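Local coordinates for Lmo0651 protein (Listeria monocytogenes serovar 1/2a, PDB 6EP3), which controls expression of the Agr system and mediates virulence, probably as a sequence-specific DNA-binding transcription factor of the GntR family, at residues Ala112-Met117 / Lys182-Tyr187; Glu118-Ser121 / Glu127-Phe130; Arg176-Lys181 / Lys203-Glu208. One frame throughout, in Å; residues are numbered along the deposited sequence.

Interaction 1 of 3, residues Ala112-Met117 / Lys182-Tyr187; sequences ARMQEM and KSNQIY. With SO4 (sulfate ion), chain O.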
# COMPACT_ATOMS: atom_id res chain seq x y z
N ALA B 112 -12.45 18.07 14.45
CA ALA B 112 -11.22 18.40 15.17
C ALA B 112 -10.03 18.47 14.22
O ALA B 112 -9.17 19.35 14.36
CB ALA B 112 -10.97 17.37 16.27
N ARG B 113 -9.96 17.56 13.24
CA ARG B 113 -8.84 17.57 12.29
C ARG B 113 -8.88 18.81 11.40
O ARG B 113 -7.84 19.44 11.15
CB ARG B 113 -8.85 16.31 11.44
CG ARG B 113 -8.87 14.99 12.20
CD ARG B 113 -7.47 14.41 12.36
NE ARG B 113 -7.44 13.28 13.29
CZ ARG B 113 -7.28 12.01 12.93
NH1 ARG B 113 -7.13 11.69 11.64
NH2 ARG B 113 -7.26 11.06 13.85
N MET B 114 -10.07 19.16 10.91
CA MET B 114 -10.22 20.39 10.12
C MET B 114 -9.82 21.61 10.94
O MET B 114 -9.16 22.53 10.43
CB MET B 114 -11.66 20.51 9.62
CG MET B 114 -11.93 21.75 8.78
SD MET B 114 -12.42 23.18 9.79
CE MET B 114 -13.71 22.46 10.79
N GLN B 115 -10.19 21.63 12.22
CA GLN B 115 -9.84 22.77 13.06
C GLN B 115 -8.35 22.82 13.36
O GLN B 115 -7.79 23.90 13.51
CB GLN B 115 -10.64 22.74 14.36
CG GLN B 115 -12.10 23.10 14.16
CD GLN B 115 -12.72 23.73 15.38
OE1 GLN B 115 -13.59 24.60 15.26
NE2 GLN B 115 -12.29 23.30 16.56
N GLU B 116 -7.69 21.66 13.44
CA GLU B 116 -6.24 21.66 13.58
C GLU B 116 -5.57 22.22 12.33
O GLU B 116 -4.56 22.93 12.42
CB GLU B 116 -5.72 20.26 13.90
CG GLU B 116 -5.86 19.87 15.36
CD GLU B 116 -5.03 20.74 16.28
OE1 GLU B 116 -5.46 21.87 16.60
OE2 GLU B 116 -3.95 20.29 16.71
N MET B 117 -6.12 21.90 11.16
CA MET B 117 -5.69 22.57 9.94
C MET B 117 -5.81 24.08 10.08
O MET B 117 -4.86 24.82 9.80
CB MET B 117 -6.52 22.09 8.76
CG MET B 117 -6.14 20.74 8.23
SD MET B 117 -7.52 20.14 7.26
CE MET B 117 -7.11 20.91 5.71
N LYS B 182 -12.57 24.28 1.97
CA LYS B 182 -13.06 23.08 1.32
C LYS B 182 -13.23 21.94 2.32
O LYS B 182 -14.22 21.20 2.26
CB LYS B 182 -12.10 22.66 0.20
CG LYS B 182 -12.36 23.36 -1.12
CD LYS B 182 -13.65 22.86 -1.76
CE LYS B 182 -14.06 23.73 -2.94
NZ LYS B 182 -14.41 25.12 -2.50
N SER B 183 -12.28 21.80 3.24
CA SER B 183 -12.39 20.77 4.27
C SER B 183 -13.62 20.99 5.14
O SER B 183 -14.34 20.04 5.47
CB SER B 183 -11.12 20.76 5.12
OG SER B 183 -9.97 20.76 4.30
N ASN B 184 -13.87 22.25 5.52
CA ASN B 184 -15.05 22.55 6.31
C ASN B 184 -16.34 22.29 5.53
O ASN B 184 -17.33 21.81 6.08
CB ASN B 184 -15.02 23.99 6.81
CG ASN B 184 -16.25 24.35 7.60
OD1 ASN B 184 -16.39 23.95 8.75
ND2 ASN B 184 -17.15 25.11 6.98
N GLN B 185 -16.34 22.62 4.23
CA GLN B 185 -17.50 22.34 3.39
C GLN B 185 -17.77 20.84 3.32
O GLN B 185 -18.92 20.40 3.36
CB GLN B 185 -17.26 22.90 1.99
CG GLN B 185 -17.80 24.30 1.76
CD GLN B 185 -17.37 24.86 0.41
OE1 GLN B 185 -17.13 24.11 -0.54
NE2 GLN B 185 -17.27 26.18 0.33
N ILE B 186 -16.71 20.05 3.19
CA ILE B 186 -16.86 18.59 3.15
C ILE B 186 -17.45 18.10 4.47
O ILE B 186 -18.39 17.29 4.48
CB ILE B 186 -15.51 17.93 2.84
CG1 ILE B 186 -15.14 18.16 1.37
CG2 ILE B 186 -15.56 16.44 3.14
CD1 ILE B 186 -13.65 18.09 1.10
N TYR B 187 -16.90 18.58 5.59
CA TYR B 187 -17.44 18.20 6.89
C TYR B 187 -18.92 18.54 6.99
O TYR B 187 -19.73 17.74 7.47
CB TYR B 187 -16.66 18.88 8.02
CG TYR B 187 -17.44 18.91 9.32
CD1 TYR B 187 -17.49 17.79 10.13
CD2 TYR B 187 -18.15 20.04 9.71
CE1 TYR B 187 -18.21 17.79 11.31
CE2 TYR B 187 -18.88 20.05 10.88
CZ TYR B 187 -18.90 18.93 11.68
OH TYR B 187 -19.62 18.93 12.86
S SO4 O . -7.96 12.06 17.65
O1 SO4 O . -8.99 11.03 17.76
O2 SO4 O . -6.64 11.43 17.68
O3 SO4 O . -8.09 12.98 18.78
O4 SO4 O . -8.12 12.79 16.40
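Ser-183 OG hydrogen-bonds back along its own helix to the carbonyl oxygen of Thr-179, while the methyl of Met-117 presses on it from the facing helix, with Met-117 CE 3.2 Å from Ser-183 OG. The two segments belong to nearly antiparallel helices, 107-123 and 173-192, of the all-helical FCD domain, and their local axes run 9.8 Å apart at 166°. Two methionines from helix 107-123 pack here on Ser-183 and Asn-184 of helix 173-192. Met-117 first reaches out fairly straight and then bends at chi3 (86°), which brings CE down on the hydroxyl oxygen; Phe-136 and His-133 of helix 126-142 also touch this side chain. One turn earlier, Met-114 meets the beta carbon of the serine, while Met-117 meets its hydroxyl: Met-114 CG is 3.9 Å from Ser-183 CB. The Met-114 chain folds twice, at chi2 and chi3, and passes obliquely over Asn-184, where Met-114 SD lies 4.0 Å from Asn-184 CB. The amide of Asn-184 has its polar partner elsewhere, since ND2 bonds to Glu-188. No hydrogen bond joins the two segments. Away from the interface, Arg-113 NE and NH2 both donate to the same sulfate O4, each at 3.2 Å; the ion is probably from the crystallisation liquor. At the Asn-184 end, Met-114 CE stops 3.7 Å from Asn-184 OD1, a van der Waals contact with the amide oxygen.

Interaction 2 of 3, residues Glu118-Ser121 / Glu127-Phe130; sequences ERFS and ENYF. With SO4 (sulfate ion), chain S.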
# COMPACT_ATOMS: atom_id res chain seq x y z
N GLU B 118 -6.99 24.55 10.50
CA GLU B 118 -7.19 25.99 10.69
C GLU B 118 -6.15 26.58 11.64
O GLU B 118 -5.59 27.65 11.38
CB GLU B 118 -8.59 26.25 11.23
CG GLU B 118 -9.63 26.54 10.16
CD GLU B 118 -11.02 26.69 10.74
OE1 GLU B 118 -11.37 25.92 11.65
OE2 GLU B 118 -11.76 27.60 10.30
N ARG B 119 -5.89 25.89 12.75
CA ARG B 119 -4.98 26.40 13.76
C ARG B 119 -3.56 26.52 13.22
O ARG B 119 -2.89 27.54 13.41
CB ARG B 119 -5.01 25.50 14.99
CG ARG B 119 -3.95 25.84 16.02
CD ARG B 119 -4.23 25.17 17.36
NE ARG B 119 -3.72 23.81 17.43
CZ ARG B 119 -2.55 23.48 17.96
NH1 ARG B 119 -1.76 24.43 18.46
NH2 ARG B 119 -2.16 22.22 18.00
N PHE B 120 -3.07 25.47 12.56
CA PHE B 120 -1.71 25.51 12.06
C PHE B 120 -1.56 26.49 10.90
O PHE B 120 -0.51 27.11 10.74
CB PHE B 120 -1.26 24.10 11.67
CG PHE B 120 -0.95 23.23 12.86
CD1 PHE B 120 -0.12 23.70 13.87
CD2 PHE B 120 -1.52 21.98 12.99
CE1 PHE B 120 0.17 22.91 14.98
CE2 PHE B 120 -1.24 21.19 14.10
CZ PHE B 120 -0.40 21.65 15.09
N SER B 121 -2.63 26.70 10.12
CA SER B 121 -2.59 27.76 9.11
C SER B 121 -2.53 29.13 9.76
O SER B 121 -1.83 30.03 9.28
CB SER B 121 -3.80 27.65 8.19
OG SER B 121 -3.70 28.61 7.14
N GLU B 127 4.86 22.55 8.26
CA GLU B 127 4.96 21.10 8.41
C GLU B 127 3.75 20.54 9.14
O GLU B 127 3.16 19.53 8.73
CB GLU B 127 6.25 20.72 9.14
CG GLU B 127 7.53 20.94 8.33
CD GLU B 127 7.81 22.40 8.02
OE1 GLU B 127 7.35 23.28 8.79
OE2 GLU B 127 8.48 22.67 7.00
N ASN B 128 3.34 21.20 10.22
CA ASN B 128 2.19 20.73 10.96
C ASN B 128 0.90 20.92 10.17
O ASN B 128 -0.01 20.10 10.28
CB ASN B 128 2.11 21.43 12.31
CG ASN B 128 3.07 20.84 13.32
OD1 ASN B 128 3.21 19.62 13.41
ND2 ASN B 128 3.72 21.70 14.10
N TYR B 129 0.82 21.96 9.34
CA TYR B 129 -0.36 22.12 8.49
C TYR B 129 -0.45 21.02 7.45
O TYR B 129 -1.54 20.50 7.18
CB TYR B 129 -0.35 23.49 7.82
CG TYR B 129 -1.51 23.69 6.88
CD1 TYR B 129 -2.76 24.06 7.36
CD2 TYR B 129 -1.37 23.47 5.52
CE1 TYR B 129 -3.83 24.22 6.50
CE2 TYR B 129 -2.44 23.63 4.65
CZ TYR B 129 -3.66 24.00 5.15
OH TYR B 129 -4.72 24.16 4.28
N PHE B 130 0.68 20.66 6.83
CA PHE B 130 0.71 19.54 5.90
C PHE B 130 0.26 18.25 6.59
O PHE B 130 -0.59 17.51 6.08
CB PHE B 130 2.12 19.38 5.33
CG PHE B 130 2.17 18.77 3.95
CD1 PHE B 130 1.21 19.07 2.99
CD2 PHE B 130 3.20 17.91 3.61
CE1 PHE B 130 1.28 18.51 1.72
CE2 PHE B 130 3.27 17.34 2.34
CZ PHE B 130 2.31 17.64 1.40
S SO4 S . 0.39 22.56 21.38
O1 SO4 S . 0.74 21.35 20.64
O2 SO4 S . 0.18 23.65 20.44
O3 SO4 S . 1.48 22.90 22.29
O4 SO4 S . -0.83 22.32 22.15
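The ring of Phe-120 lies flat over the beta carbon of Asn-128, the central contact of a helical hairpin in which helix 107-123 turns sharply into helix 126-142 within the FCD domain. The leading interaction is CH-pi: Asn-128 CB sits 3.4 Å from the centroid of the Phe-120 ring and only 6° off its normal, so it is nearly centred over that face. The amide beyond it tilts 28° from the ring plane, and its ND2 is held by Asp-125 in the turn. Apolar packing forms the second group. Phe-120 CB meets Tyr-129 CB at 4.0 Å, and Ser-121 CB rests 3.8 Å from Tyr-129 CE1. With CG anti to the backbone N (chi1 178°), Tyr-129 swings its ring alongside the neighbouring helix, where it lies beside Ser-121 N and CB. Two of the polar bonds lead to helix 173-192: Ser-121 OG accepts from Arg-176 NE, and Tyr-129 OH bonds to Asn-180 OD1. At the other end Arg-119, whose NE forms a salt bridge with Glu-116, lays one guanidinium face against Phe-120, with Phe-120 CE1 3.8 Å above the guanidinium plane of Arg-119 and offset toward the rim. Arg-119 NH1 reaches a sulfate, probably from the crystallisation liquor, in a hydrogen bond of 2.9 Å to sulfate O2.

Interaction 3 of 3, residues Arg176-Lys181 / Lys203-Glu208; sequences REWTNK and KSMFAE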
# COMPACT_ATOMS: atom_id res chain seq x y z
N ARG B 176 -3.89 27.81 1.40
CA ARG B 176 -4.18 27.18 2.68
C ARG B 176 -5.61 27.47 3.12
O ARG B 176 -6.33 26.56 3.56
CB ARG B 176 -3.20 27.66 3.75
CG ARG B 176 -1.81 27.10 3.60
CD ARG B 176 -1.11 27.03 4.95
NE ARG B 176 -1.18 28.28 5.69
CZ ARG B 176 -0.29 29.26 5.58
NH1 ARG B 176 0.74 29.14 4.76
NH2 ARG B 176 -0.43 30.37 6.31
N GLU B 177 -6.04 28.73 3.00
CA GLU B 177 -7.39 29.09 3.43
C GLU B 177 -8.45 28.47 2.54
O GLU B 177 -9.50 28.05 3.03
CB GLU B 177 -7.53 30.61 3.46
CG GLU B 177 -6.77 31.27 4.59
CD GLU B 177 -6.87 32.78 4.57
OE1 GLU B 177 -7.43 33.32 3.60
OE2 GLU B 177 -6.38 33.41 5.53
N TRP B 178 -8.17 28.37 1.24
CA TRP B 178 -9.11 27.69 0.35
C TRP B 178 -9.23 26.21 0.72
O TRP B 178 -10.34 25.67 0.74
CB TRP B 178 -8.65 27.85 -1.10
CG TRP B 178 -9.59 27.24 -2.08
CD1 TRP B 178 -10.65 27.85 -2.68
CD2 TRP B 178 -9.56 25.90 -2.58
NE1 TRP B 178 -11.29 26.97 -3.53
CE2 TRP B 178 -10.63 25.76 -3.48
CE3 TRP B 178 -8.72 24.80 -2.35
CZ2 TRP B 178 -10.89 24.57 -4.16
CZ3 TRP B 178 -8.98 23.62 -3.03
CH2 TRP B 178 -10.06 23.51 -3.91
N THR B 179 -8.11 25.56 1.02
CA THR B 179 -8.16 24.15 1.42
C THR B 179 -8.90 23.97 2.73
O THR B 179 -9.67 23.02 2.90
CB THR B 179 -6.74 23.58 1.50
OG1 THR B 179 -6.04 23.87 0.29
CG2 THR B 179 -6.77 22.08 1.73
N ASN B 180 -8.70 24.89 3.68
CA ASN B 180 -9.44 24.82 4.94
C ASN B 180 -10.94 24.99 4.71
O ASN B 180 -11.75 24.27 5.30
CB ASN B 180 -8.92 25.89 5.91
CG ASN B 180 -7.48 25.67 6.32
OD1 ASN B 180 -6.88 24.63 6.03
ND2 ASN B 180 -6.91 26.65 7.02
N LYS B 181 -11.31 25.95 3.85
CA LYS B 181 -12.73 26.15 3.54
C LYS B 181 -13.32 24.91 2.88
O LYS B 181 -14.45 24.52 3.18
CB LYS B 181 -12.89 27.37 2.64
CG LYS B 181 -14.28 27.49 2.01
CD LYS B 181 -14.44 28.79 1.22
CE LYS B 181 -13.65 28.75 -0.08
NZ LYS B 181 -13.69 30.06 -0.79
N LYS B 203 -13.81 15.91 -4.91
CA LYS B 203 -13.24 15.86 -6.26
C LYS B 203 -12.72 17.23 -6.68
O LYS B 203 -11.63 17.34 -7.26
CB LYS B 203 -14.28 15.34 -7.24
CG LYS B 203 -13.89 15.45 -8.70
CD LYS B 203 -14.89 14.72 -9.59
CE LYS B 203 -14.46 14.76 -11.05
NZ LYS B 203 -15.41 14.05 -11.94
N SER B 204 -13.48 18.29 -6.39
CA SER B 204 -13.05 19.64 -6.73
C SER B 204 -11.79 20.02 -5.97
O SER B 204 -10.87 20.63 -6.54
CB SER B 204 -14.18 20.63 -6.42
OG SER B 204 -13.70 21.97 -6.46
N MET B 205 -11.73 19.68 -4.68
CA MET B 205 -10.54 19.94 -3.88
C MET B 205 -9.32 19.29 -4.50
O MET B 205 -8.27 19.93 -4.68
CB MET B 205 -10.75 19.42 -2.45
CG MET B 205 -9.65 19.80 -1.47
SD MET B 205 -9.85 19.02 0.15
CE MET B 205 -9.65 17.29 -0.29
N PHE B 206 -9.44 18.01 -4.85
CA PHE B 206 -8.30 17.29 -5.41
C PHE B 206 -7.92 17.85 -6.78
O PHE B 206 -6.73 17.95 -7.10
CB PHE B 206 -8.60 15.80 -5.49
CG PHE B 206 -8.32 15.05 -4.21
CD1 PHE B 206 -7.04 14.64 -3.90
CD2 PHE B 206 -9.34 14.80 -3.31
CE1 PHE B 206 -6.79 13.96 -2.72
CE2 PHE B 206 -9.09 14.12 -2.13
CZ PHE B 206 -7.81 13.71 -1.84
N ALA B 207 -8.91 18.24 -7.58
CA ALA B 207 -8.60 18.80 -8.90
C ALA B 207 -7.85 20.11 -8.78
O ALA B 207 -6.87 20.35 -9.50
CB ALA B 207 -9.89 19.00 -9.70
N GLU B 208 -8.27 20.97 -7.85
CA GLU B 208 -7.58 22.24 -7.68
C GLU B 208 -6.17 22.02 -7.13
O GLU B 208 -5.22 22.70 -7.56
CB GLU B 208 -8.38 23.17 -6.77
CG GLU B 208 -7.71 24.50 -6.49
CD GLU B 208 -7.45 25.30 -7.75
OE1 GLU B 208 -8.27 25.20 -8.70
OE2 GLU B 208 -6.44 26.03 -7.80
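Helices 173-192 and 195-219, the last two helices of the chain, in the FCD region, form an antiparallel pair, and here their facing turns are bridged by a single large side chain, Trp-178, set against Met-205 and Glu-208. The short axes stand 10.9 Å apart at closest approach, with a signed crossing angle of -162°, a gap that the indole of Trp-178 spans. Trp-178 projects with CG anti to the backbone N (chi1 -177°), which sends its six-membered ring toward helix 195-219 and puts CH2 in front. That leading carbon, Trp-178 CH2, approaches Glu-208 CB at 3.3 Å, a tight contact, and Met-205 CA at 3.6 Å. The partners come from different directions. Met-205 CA and the carbonyl oxygen of Ser-204 sit at the ring's edge, near its plane, whereas Glu-208 CG lies over one face, 3.9 Å from the centroid of the six-membered ring of Trp-178 and 21° off the normal, a CH-pi contact. Alongside, Met-205 CG touches Trp-178 CZ3 at 4.2 Å; the same methionine also packs on Ile-186 and Lys-182, farther along the tryptophan's own helix. Glu-208 thus plays a divided part. Its CB and CG are the portion used against the indole, while a bend at chi2 carries the carboxylate away from the segment opposite. No hydrogen bond spans the two segments. The chemistry implies that this stretch of the pair is joined by dispersion and close fit, with the acidic residue contributing its carbon chain while its carboxylate oxygen OE2 takes a hydrogen bond from Gln-212 of its own helix.

In the fold
All three contacts join helices within the FCD domain, yet burial and chemistry differ. Interaction 1 is the most buried, a methionine and serine seam; interactions 2 and 3 are only partly buried and each rests an aromatic face on aliphatic carbon of a polar residue. Helix 107-123 serves interactions 1 and 2, and helix 173-192 serves interactions 1 and 3, so interaction 1 has one helix in common with each of the other two. Two hydrogen bonds of interaction 2 end on the 176-181 segment of interaction 3. No hydrogen bond crosses any of the three segment pairs; within the protein, the side-chain hydrogen bonds run along a helix, within a turn or to a neighbouring helix.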